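Local coordinates for protein Beta/alpha-amylase (Paenibacillus polymyxa, PDB 3VOC) that hydrolyses alpha-1,4-glucosidic linkages of starch, its beta-amylase domain, the part present here, releasing maltose units from the non-reducing chain ends, at residues Y36-E48 with D56-K68. Numbering follows the deposited sequence.
Sequences YAITTDVWWGYVE and DWSYYKTYANAVK. With CA (calcium ion), chain B.
With CG anti to its carbonyl carbon (chi1 -74°), Tyr-60 leans from helix 58-68 across the end of strand 37-43, while Val-42, its CG1 anti to the backbone N, runs alongside it the other way and lays that methyl over one ring face, 3.8 Å from the centroid of Tyr-60. Tyr-59 CD2 covers the opposite face. The phenol oxygen then bridges two backbone groups: Trp-43 N donates to Tyr-60 OH almost straight (3.0 Å, 171° at the hydrogen), and Tyr-60 OH donates weakly to Asp-41 O. The ring is gripped at its oxygen and sandwiched on both faces, which probably limits how far it can turn.

Val-47 wedges between two aromatics, its CG1 at the edge of Tyr-60 (3.5 Å to CD2) and its CB over the six-membered ring of Trp-57. Nearby, Tyr-46 points an edge at the face of Tyr-59 in an offset edge-to-face pair, and Asp-56 N donates to Val-47 O. Farther along, Thr-40 CG2 sits over the face of Tyr-63, and Thr-40 OG1 is hydrogen-bonded to Trp-74 NE1 on the neighbouring strand 73-79. Beyond the contact, Glu-48 OE2 binds calcium at 2.4 Å.

Strand 37-43 and helix 58-68, nearly antiparallel at 163° with axes 9.9 Å apart, form one beta-alpha unit of the TIM barrel of glycoside hydrolase family 14, whose strand carries Asp-41, which probably binds substrate.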
# COMPACT_ATOMS: atom_id res chain seq x y z
N TYR A 36 1.66 -3.06 21.72
CA TYR A 36 2.26 -1.73 21.78
C TYR A 36 1.36 -0.63 21.24
O TYR A 36 1.15 0.40 21.91
CB TYR A 36 3.58 -1.72 21.01
CG TYR A 36 4.30 -0.39 20.97
CD1 TYR A 36 4.89 0.16 22.13
CD2 TYR A 36 4.43 0.32 19.78
CE1 TYR A 36 5.58 1.39 22.08
CE2 TYR A 36 5.11 1.52 19.71
CZ TYR A 36 5.68 2.05 20.85
OH TYR A 36 6.34 3.25 20.73
N ALA A 37 0.86 -0.84 20.02
CA ALA A 37 0.07 0.18 19.33
C ALA A 37 -1.11 -0.39 18.57
O ALA A 37 -1.17 -1.59 18.28
CB ALA A 37 0.95 0.98 18.40
N ILE A 38 -2.06 0.49 18.27
CA ILE A 38 -3.15 0.19 17.36
C ILE A 38 -2.90 0.94 16.06
O ILE A 38 -2.66 2.16 16.09
CB ILE A 38 -4.53 0.60 17.93
CG1 ILE A 38 -4.81 -0.09 19.29
CG2 ILE A 38 -5.66 0.37 16.89
CD1 ILE A 38 -4.90 -1.63 19.23
N THR A 39 -2.91 0.23 14.93
CA THR A 39 -2.84 0.89 13.60
C THR A 39 -4.26 1.10 13.04
O THR A 39 -5.16 0.27 13.23
CB THR A 39 -1.95 0.15 12.57
OG1 THR A 39 -2.65 -1.00 12.08
CG2 THR A 39 -0.60 -0.29 13.20
N THR A 40 -4.46 2.23 12.35
CA THR A 40 -5.82 2.68 12.05
C THR A 40 -5.88 3.35 10.69
O THR A 40 -5.18 4.33 10.46
CB THR A 40 -6.29 3.72 13.09
OG1 THR A 40 -6.22 3.16 14.41
CG2 THR A 40 -7.73 4.20 12.80
N ASP A 41 -6.71 2.82 9.79
CA ASP A 41 -7.07 3.56 8.59
C ASP A 41 -7.79 4.85 8.98
O ASP A 41 -8.86 4.82 9.58
CB ASP A 41 -7.97 2.75 7.67
CG ASP A 41 -7.19 1.83 6.76
OD1 ASP A 41 -6.24 2.28 6.09
OD2 ASP A 41 -7.55 0.64 6.70
N VAL A 42 -7.16 5.98 8.67
CA VAL A 42 -7.78 7.31 8.86
C VAL A 42 -8.30 7.68 7.48
O VAL A 42 -7.56 8.20 6.62
CB VAL A 42 -6.78 8.33 9.46
CG1 VAL A 42 -7.43 9.70 9.70
CG2 VAL A 42 -6.19 7.78 10.78
N TRP A 43 -9.57 7.34 7.25
CA TRP A 43 -10.16 7.42 5.90
C TRP A 43 -10.32 8.87 5.39
O TRP A 43 -10.99 9.69 6.03
CB TRP A 43 -11.52 6.71 5.86
CG TRP A 43 -11.42 5.24 6.08
CD1 TRP A 43 -11.77 4.55 7.20
CD2 TRP A 43 -10.89 4.27 5.16
NE1 TRP A 43 -11.51 3.21 7.03
CE2 TRP A 43 -10.96 3.02 5.79
CE3 TRP A 43 -10.35 4.36 3.86
CZ2 TRP A 43 -10.51 1.83 5.17
CZ3 TRP A 43 -9.91 3.18 3.24
CH2 TRP A 43 -10.00 1.93 3.90
N TRP A 44 -9.73 9.17 4.24
CA TRP A 44 -9.94 10.47 3.62
C TRP A 44 -11.43 10.83 3.52
O TRP A 44 -11.84 11.97 3.80
CB TRP A 44 -9.29 10.51 2.24
CG TRP A 44 -9.02 11.92 1.73
CD1 TRP A 44 -9.17 13.11 2.44
CD2 TRP A 44 -8.52 12.28 0.44
NE1 TRP A 44 -8.81 14.17 1.64
CE2 TRP A 44 -8.40 13.69 0.41
CE3 TRP A 44 -8.15 11.53 -0.70
CZ2 TRP A 44 -7.94 14.37 -0.71
CZ3 TRP A 44 -7.68 12.21 -1.81
CH2 TRP A 44 -7.58 13.62 -1.81
N GLY A 45 -12.23 9.83 3.13
CA GLY A 45 -13.68 9.97 2.95
C GLY A 45 -14.42 10.35 4.23
O GLY A 45 -15.51 10.90 4.16
N TYR A 46 -13.82 10.03 5.38
CA TYR A 46 -14.38 10.39 6.68
C TYR A 46 -14.01 11.80 7.11
O TYR A 46 -14.76 12.43 7.87
CB TYR A 46 -13.86 9.46 7.78
CG TYR A 46 -14.56 8.12 7.92
CD1 TYR A 46 -15.40 7.63 6.93
CD2 TYR A 46 -14.33 7.32 9.05
CE1 TYR A 46 -16.02 6.37 7.06
CE2 TYR A 46 -14.96 6.07 9.20
CZ TYR A 46 -15.79 5.61 8.20
OH TYR A 46 -16.40 4.37 8.31
N VAL A 47 -12.83 12.28 6.71
CA VAL A 47 -12.27 13.46 7.35
C VAL A 47 -12.27 14.73 6.50
O VAL A 47 -12.05 15.81 7.02
CB VAL A 47 -10.83 13.21 7.91
CG1 VAL A 47 -10.81 12.02 8.87
CG2 VAL A 47 -9.81 12.99 6.76
N GLU A 48 -12.50 14.59 5.20
CA GLU A 48 -12.62 15.76 4.32
C GLU A 48 -13.79 15.55 3.35
O GLU A 48 -13.67 15.78 2.16
CB GLU A 48 -11.29 16.02 3.58
CG GLU A 48 -11.13 17.43 3.00
CD GLU A 48 -9.82 17.64 2.24
OE1 GLU A 48 -8.88 16.80 2.37
OE2 GLU A 48 -9.71 18.64 1.50
N ASP A 56 -13.38 17.14 9.17
CA ASP A 56 -14.06 16.65 10.36
C ASP A 56 -13.17 15.56 10.95
O ASP A 56 -13.16 14.43 10.46
CB ASP A 56 -15.44 16.09 10.01
CG ASP A 56 -16.24 15.66 11.24
OD1 ASP A 56 -15.72 15.72 12.38
OD2 ASP A 56 -17.41 15.27 11.07
N TRP A 57 -12.41 15.92 11.98
CA TRP A 57 -11.51 14.98 12.65
C TRP A 57 -12.11 14.40 13.92
O TRP A 57 -11.43 13.63 14.61
CB TRP A 57 -10.17 15.67 12.98
CG TRP A 57 -9.39 16.10 11.77
CD1 TRP A 57 -9.25 17.37 11.29
CD2 TRP A 57 -8.64 15.25 10.88
NE1 TRP A 57 -8.44 17.37 10.18
CE2 TRP A 57 -8.06 16.09 9.91
CE3 TRP A 57 -8.38 13.88 10.84
CZ2 TRP A 57 -7.24 15.59 8.88
CZ3 TRP A 57 -7.58 13.38 9.82
CH2 TRP A 57 -7.02 14.23 8.86
N SER A 58 -13.37 14.74 14.25
CA SER A 58 -13.91 14.44 15.59
C SER A 58 -13.95 12.94 15.90
O SER A 58 -13.58 12.51 16.98
CB SER A 58 -15.28 15.09 15.83
OG SER A 58 -16.24 14.64 14.88
N TYR A 59 -14.39 12.14 14.94
CA TYR A 59 -14.38 10.68 15.13
C TYR A 59 -12.97 10.13 15.44
O TYR A 59 -12.81 9.26 16.30
CB TYR A 59 -15.00 9.98 13.93
CG TYR A 59 -14.79 8.48 13.90
CD1 TYR A 59 -15.59 7.63 14.66
CD2 TYR A 59 -13.80 7.91 13.09
CE1 TYR A 59 -15.40 6.24 14.64
CE2 TYR A 59 -13.62 6.52 13.04
CZ TYR A 59 -14.42 5.70 13.82
OH TYR A 59 -14.24 4.33 13.78
N TYR A 60 -11.96 10.62 14.73
CA TYR A 60 -10.61 10.12 14.98
C TYR A 60 -9.98 10.65 16.25
O TYR A 60 -9.13 10.00 16.83
CB TYR A 60 -9.71 10.31 13.75
CG TYR A 60 -10.06 9.32 12.68
CD1 TYR A 60 -9.79 7.96 12.85
CD2 TYR A 60 -10.69 9.74 11.49
CE1 TYR A 60 -10.13 7.03 11.87
CE2 TYR A 60 -11.03 8.80 10.48
CZ TYR A 60 -10.74 7.46 10.69
OH TYR A 60 -11.05 6.50 9.74
N LYS A 61 -10.41 11.83 16.69
CA LYS A 61 -9.98 12.32 18.01
C LYS A 61 -10.59 11.41 19.09
O LYS A 61 -9.90 11.00 20.02
CB LYS A 61 -10.37 13.78 18.20
CG LYS A 61 -9.39 14.76 17.55
CD LYS A 61 -9.97 16.16 17.44
CE LYS A 61 -8.92 17.16 16.89
NZ LYS A 61 -9.57 18.39 16.29
N THR A 62 -11.86 11.04 18.93
CA THR A 62 -12.48 10.07 19.84
C THR A 62 -11.75 8.73 19.84
O THR A 62 -11.49 8.14 20.90
CB THR A 62 -13.97 9.86 19.49
OG1 THR A 62 -14.64 11.13 19.51
CG2 THR A 62 -14.63 8.93 20.50
N TYR A 63 -11.48 8.23 18.64
CA TYR A 63 -10.75 6.98 18.46
C TYR A 63 -9.40 7.07 19.16
O TYR A 63 -9.06 6.21 19.99
CB TYR A 63 -10.58 6.75 16.96
CG TYR A 63 -10.11 5.38 16.53
CD1 TYR A 63 -10.86 4.65 15.60
CD2 TYR A 63 -8.91 4.83 17.01
CE1 TYR A 63 -10.42 3.40 15.16
CE2 TYR A 63 -8.48 3.56 16.57
CZ TYR A 63 -9.23 2.86 15.64
OH TYR A 63 -8.81 1.62 15.17
N ALA A 64 -8.64 8.12 18.85
CA ALA A 64 -7.32 8.30 19.45
C ALA A 64 -7.40 8.43 20.97
O ALA A 64 -6.55 7.88 21.68
CB ALA A 64 -6.58 9.51 18.83
N ASN A 65 -8.41 9.15 21.46
CA ASN A 65 -8.66 9.25 22.91
C ASN A 65 -8.86 7.89 23.58
O ASN A 65 -8.31 7.65 24.65
CB ASN A 65 -9.88 10.12 23.20
CG ASN A 65 -9.60 11.60 23.02
OD1 ASN A 65 -8.46 12.01 22.87
ND2 ASN A 65 -10.67 12.41 23.02
N ALA A 66 -9.65 7.02 22.95
CA ALA A 66 -9.89 5.66 23.48
C ALA A 66 -8.57 4.86 23.54
O ALA A 66 -8.25 4.21 24.55
CB ALA A 66 -10.95 4.93 22.65
N VAL A 67 -7.80 4.94 22.46
CA VAL A 67 -6.51 4.24 22.37
C VAL A 67 -5.56 4.74 23.48
O VAL A 67 -4.97 3.94 24.21
CB VAL A 67 -5.89 4.33 20.94
CG1 VAL A 67 -4.43 3.83 20.91
CG2 VAL A 67 -6.74 3.54 19.94
N LYS A 68 -5.47 6.06 23.61
CA LYS A 68 -4.65 6.70 24.66
C LYS A 68 -5.08 6.29 26.07
O LYS A 68 -4.24 5.96 26.91
CB LYS A 68 -4.79 8.22 24.55
CG LYS A 68 -3.99 8.97 25.60
CD LYS A 68 -4.18 10.47 25.46
CE LYS A 68 -3.35 11.18 26.50
NZ LYS A 68 -4.03 11.18 27.84
CA CA B . -7.99 19.62 0.22
O HOH W 1 -6.79 17.96 1.35